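Local coordinates for FEZ-1 protein (Fluoribacter gormanii, PDB 5WCK) that probably hydrolyses the beta-lactam ring of antibiotics as a monomeric subclass B3 metallo-beta-lactamase with two zinc ions in its active site, at residues 203-212 with 236-247. The protein carries 2 engineered substitutions. Sequence-based numbering, arbitrary orientation.
Sequences LESMRCDIFL and FVDPTGCKNYIE. With SO4 (sulfate ion), chain J.
C208 and C242 both turn SG anti to the backbone N (chi1 -175° and -166°), which brings the sulfurs within covalent reach: the disulfide measures 2.1 Å from C208 SG to C242 SG, and its chi3 of 88° is near the relaxed value. F211, its CG likewise anti to N, lays its ring against the G241-Y245 side of helix 239-262. C242 CA stands over one face, 3.8 Å from the centroid, a CH-pi contact, while D238 OD2 lies at the ring edge. Beyond C242, Y245 CB touches F211 CZ at 3.4 Å, and the two rings are inclined obliquely. Farther along the helix, I246 CG2 packs on L203 CB at 3.8 Å. Just before the helix, D238 N donates to D209 O (2.8 Å), whereas F211 N to F236 O is weak at 3.4 Å; a water donating to F211 O and F236 O adds a second link there. D238 is the N-cap: its OD1 accepts from G241 N at 3.0 Å, and OD2 forms a salt bridge with K224. The disulfide thus ties the loop leading into strand 210-213 covalently to the C-terminal helix, while K224 and the helix N-terminus probably both stabilise the negative charge of D238.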
loop_
_atom_site.group_PDB
_atom_site.type_symbol
_atom_site.label_atom_id
_atom_site.label_comp_id
_atom_site.label_asym_id
_atom_site.label_seq_id
_atom_site.Cartn_x
_atom_site.Cartn_y
_atom_site.Cartn_z
ATOM N N LEU A 203 8.775 11.866 2.228
ATOM C CA LEU A 203 7.415 12.163 1.771
ATOM C C LEU A 203 7.156 13.681 1.667
ATOM O O LEU A 203 6.440 14.139 0.735
ATOM C CB LEU A 203 6.427 11.476 2.714
ATOM C CG LEU A 203 6.359 9.967 2.558
ATOM C CD1 LEU A 203 5.555 9.391 3.707
ATOM C CD2 LEU A 203 5.777 9.535 1.216
ATOM N N GLU A 204 7.725 14.468 2.584
ATOM C CA GLU A 204 7.565 15.941 2.544
ATOM C C GLU A 204 8.173 16.532 1.270
ATOM O O GLU A 204 7.728 17.587 0.825
ATOM C CB GLU A 204 8.145 16.608 3.778
ATOM C CG GLU A 204 7.350 16.316 5.038
ATOM C CD GLU A 204 7.499 17.332 6.156
ATOM O OE1 GLU A 204 8.445 18.139 6.102
ATOM O OE2 GLU A 204 6.690 17.285 7.097
ATOM N N SER A 205 9.163 15.876 0.682
ATOM C CA SER A 205 9.828 16.464 -0.477
ATOM C C SER A 205 9.383 15.787 -1.779
ATOM O O SER A 205 9.916 16.092 -2.826
ATOM C CB SER A 205 11.311 16.465 -0.291
ATOM O OG SER A 205 11.775 15.163 -0.117
ATOM N N MET A 206 8.377 14.894 -1.705
ATOM C CA MET A 206 7.931 14.051 -2.836
ATOM C C MET A 206 6.787 14.747 -3.588
ATOM O O MET A 206 5.770 15.122 -2.995
ATOM C CB MET A 206 7.402 12.688 -2.355
ATOM C CG MET A 206 7.065 11.713 -3.456
ATOM S SD MET A 206 6.603 10.071 -2.810
ATOM C CE MET A 206 8.235 9.435 -2.447
ATOM N N ARG A 207 6.931 14.846 -4.909
ATOM C CA ARG A 207 5.834 15.279 -5.778
ATOM C C ARG A 207 4.669 14.290 -5.616
ATOM O O ARG A 207 4.846 13.084 -5.659
ATOM C CB ARG A 207 6.311 15.273 -7.230
ATOM C CG ARG A 207 5.300 15.762 -8.255
ATOM C CD ARG A 207 5.270 17.274 -8.353
ATOM N NE ARG A 207 6.527 17.860 -8.784
ATOM C CZ ARG A 207 6.927 17.986 -10.047
ATOM N NH1 ARG A 207 8.138 18.444 -10.299
ATOM N NH2 ARG A 207 6.119 17.675 -11.049
ATOM N N CYS A 208 3.488 14.840 -5.397
ATOM C CA CYS A 208 2.299 14.011 -5.131
ATOM C C CYS A 208 1.090 14.692 -5.772
ATOM O O CYS A 208 0.569 15.659 -5.219
ATOM C CB CYS A 208 2.117 13.854 -3.638
ATOM S SG CYS A 208 0.761 12.718 -3.234
ATOM N N ASP A 209 0.670 14.178 -6.922
ATOM C CA ASP A 209 -0.488 14.723 -7.646
ATOM C C ASP A 209 -1.715 13.844 -7.368
ATOM O O ASP A 209 -2.740 14.337 -6.904
ATOM C CB ASP A 209 -0.245 14.852 -9.153
ATOM C CG ASP A 209 0.968 15.705 -9.511
ATOM O OD1 ASP A 209 1.040 16.833 -9.014
ATOM O OD2 ASP A 209 1.846 15.204 -10.204
ATOM N N ILE A 210 -1.609 12.541 -7.626
ATOM C CA ILE A 210 -2.712 11.605 -7.406
ATOM C C ILE A 210 -2.428 10.870 -6.095
ATOM O O ILE A 210 -1.471 10.117 -5.975
ATOM C CB ILE A 210 -2.921 10.676 -8.607
ATOM C CG1 ILE A 210 -3.446 11.482 -9.803
ATOM C CG2 ILE A 210 -3.883 9.525 -8.267
ATOM C CD1 ILE A 210 -3.419 10.748 -11.095
ATOM N N PHE A 211 -3.221 11.222 -5.100
ATOM C CA PHE A 211 -2.999 10.920 -3.702
ATOM C C PHE A 211 -3.733 9.636 -3.323
ATOM O O PHE A 211 -4.953 9.620 -3.298
ATOM C CB PHE A 211 -3.462 12.120 -2.873
ATOM C CG PHE A 211 -3.562 11.914 -1.385
ATOM C CD1 PHE A 211 -2.764 11.013 -0.697
ATOM C CD2 PHE A 211 -4.498 12.631 -0.672
ATOM C CE1 PHE A 211 -2.905 10.851 0.677
ATOM C CE2 PHE A 211 -4.658 12.454 0.692
ATOM C CZ PHE A 211 -3.863 11.564 1.360
ATOM N N LEU A 212 -2.978 8.572 -3.050
ATOM C CA LEU A 212 -3.567 7.259 -2.729
ATOM C C LEU A 212 -2.866 6.691 -1.493
ATOM O O LEU A 212 -1.893 7.296 -0.952
ATOM C CB LEU A 212 -3.419 6.329 -3.938
ATOM C CG LEU A 212 -4.050 6.830 -5.234
ATOM C CD1 LEU A 212 -3.613 5.971 -6.417
ATOM C CD2 LEU A 212 -5.569 6.845 -5.125
ATOM N N PHE A 236 -9.313 12.498 -7.850
ATOM C CA PHE A 236 -8.186 11.800 -7.242
ATOM C C PHE A 236 -6.899 12.599 -7.479
ATOM O O PHE A 236 -5.897 12.298 -6.870
ATOM C CB PHE A 236 -8.105 10.352 -7.719
ATOM C CG PHE A 236 -9.244 9.538 -7.163
ATOM C CD1 PHE A 236 -9.182 9.029 -5.882
ATOM C CD2 PHE A 236 -10.434 9.415 -7.866
ATOM C CE1 PHE A 236 -10.260 8.356 -5.324
ATOM C CE2 PHE A 236 -11.504 8.731 -7.319
ATOM C CZ PHE A 236 -11.424 8.220 -6.047
ATOM N N VAL A 237 -6.939 13.623 -8.331
ATOM C CA VAL A 237 -5.841 14.619 -8.398
ATOM C C VAL A 237 -6.046 15.565 -7.222
ATOM O O VAL A 237 -6.965 16.389 -7.218
ATOM C CB VAL A 237 -5.799 15.366 -9.751
ATOM C CG1 VAL A 237 -4.736 16.464 -9.763
ATOM C CG2 VAL A 237 -5.598 14.411 -10.896
ATOM N N ASP A 238 -5.199 15.395 -6.193
ATOM C CA ASP A 238 -5.399 16.092 -4.930
ATOM C C ASP A 238 -4.047 16.376 -4.292
ATOM O O ASP A 238 -3.743 15.883 -3.211
ATOM C CB ASP A 238 -6.264 15.264 -3.982
ATOM C CG ASP A 238 -6.631 15.946 -2.672
ATOM O OD1 ASP A 238 -6.553 17.207 -2.590
ATOM O OD2 ASP A 238 -6.996 15.212 -1.716
ATOM N N PRO A 239 -3.210 17.216 -4.914
ATOM C CA PRO A 239 -1.907 17.553 -4.340
ATOM C C PRO A 239 -1.975 18.256 -2.979
ATOM O O PRO A 239 -1.088 18.045 -2.133
ATOM C CB PRO A 239 -1.255 18.446 -5.404
ATOM C CG PRO A 239 -2.428 18.986 -6.194
ATOM C CD PRO A 239 -3.418 17.854 -6.219
ATOM N N THR A 240 -3.002 19.099 -2.763
ATOM C CA THR A 240 -3.130 19.784 -1.499
ATOM C C THR A 240 -3.466 18.774 -0.400
ATOM O O THR A 240 -2.867 18.806 0.678
ATOM C CB THR A 240 -4.169 20.911 -1.566
ATOM O OG1 THR A 240 -3.723 21.837 -2.561
ATOM C CG2 THR A 240 -4.345 21.606 -0.233
ATOM N N GLY A 241 -4.392 17.852 -0.676
ATOM C CA GLY A 241 -4.730 16.815 0.295
ATOM C C GLY A 241 -3.538 15.939 0.632
ATOM O O GLY A 241 -3.339 15.553 1.798
ATOM N N CYS A 242 -2.733 15.643 -0.386
ATOM C CA CYS A 242 -1.538 14.824 -0.192
ATOM C C CYS A 242 -0.546 15.542 0.739
ATOM O O CYS A 242 -0.107 14.976 1.747
ATOM C CB CYS A 242 -0.858 14.529 -1.506
ATOM S SG CYS A 242 0.339 13.197 -1.271
ATOM N N LYS A 243 -0.252 16.812 0.429
ATOM C CA LYS A 243 0.666 17.654 1.249
ATOM C C LYS A 243 0.165 17.684 2.698
ATOM O O LYS A 243 0.900 17.471 3.646
ATOM C CB LYS A 243 0.718 19.064 0.638
ATOM C CG LYS A 243 1.261 20.170 1.524
ATOM C CD LYS A 243 1.351 21.496 0.786
ATOM C CE LYS A 243 0.172 22.405 1.041
ATOM N NZ LYS A 243 0.461 23.776 0.557
ATOM N N ASN A 244 -1.137 17.937 2.871
ATOM C CA ASN A 244 -1.689 18.147 4.192
ATOM C C ASN A 244 -1.704 16.830 4.974
ATOM O O ASN A 244 -1.487 16.817 6.186
ATOM C CB ASN A 244 -3.097 18.726 4.100
ATOM C CG ASN A 244 -3.131 20.176 3.680
ATOM O OD1 ASN A 244 -2.105 20.863 3.658
ATOM N ND2 ASN A 244 -4.318 20.625 3.296
ATOM N N TYR A 245 -1.970 15.711 4.286
ATOM C CA TYR A 245 -2.015 14.402 4.956
ATOM C C TYR A 245 -0.623 14.011 5.448
ATOM O O TYR A 245 -0.450 13.577 6.576
ATOM C CB TYR A 245 -2.572 13.317 4.029
ATOM C CG TYR A 245 -2.507 11.940 4.645
ATOM C CD1 TYR A 245 -3.411 11.555 5.618
ATOM C CD2 TYR A 245 -1.517 11.031 4.298
ATOM C CE1 TYR A 245 -3.338 10.310 6.222
ATOM C CE2 TYR A 245 -1.445 9.775 4.884
ATOM C CZ TYR A 245 -2.351 9.413 5.852
ATOM O OH TYR A 245 -2.302 8.206 6.486
ATOM N N ILE A 246 0.376 14.160 4.582
ATOM C CA ILE A 246 1.759 13.877 4.980
ATOM C C ILE A 246 2.146 14.752 6.178
ATOM O O ILE A 246 2.725 14.278 7.177
ATOM C CB ILE A 246 2.710 14.038 3.789
ATOM C CG1 ILE A 246 2.500 12.910 2.772
ATOM C CG2 ILE A 246 4.155 14.093 4.274
ATOM C CD1 ILE A 246 2.988 13.227 1.386
ATOM N N GLU A 247 1.839 16.047 6.124
ATOM C CA GLU A 247 2.172 16.945 7.246
ATOM C C GLU A 247 1.432 16.532 8.528
ATOM O O GLU A 247 2.007 16.552 9.602
ATOM C CB GLU A 247 1.861 18.408 6.896
ATOM C CG GLU A 247 2.217 19.384 7.990
ATOM C CD GLU A 247 3.695 19.700 8.181
ATOM O OE1 GLU A 247 4.509 19.243 7.366
ATOM O OE2 GLU A 247 4.032 20.411 9.153
HETATM S S SO4 J . -4.688 7.904 9.371
HETATM O O1 SO4 J . -5.767 6.902 9.424
HETATM O O2 SO4 J . -3.666 7.492 8.363
HETATM O O3 SO4 J . -5.254 9.223 8.995
HETATM O O4 SO4 J . -4.049 7.981 10.707
HETATM O O HOH W 1 1.628 18.089 -3.004
HETATM O O HOH W 2 -6.682 11.350 -4.356
#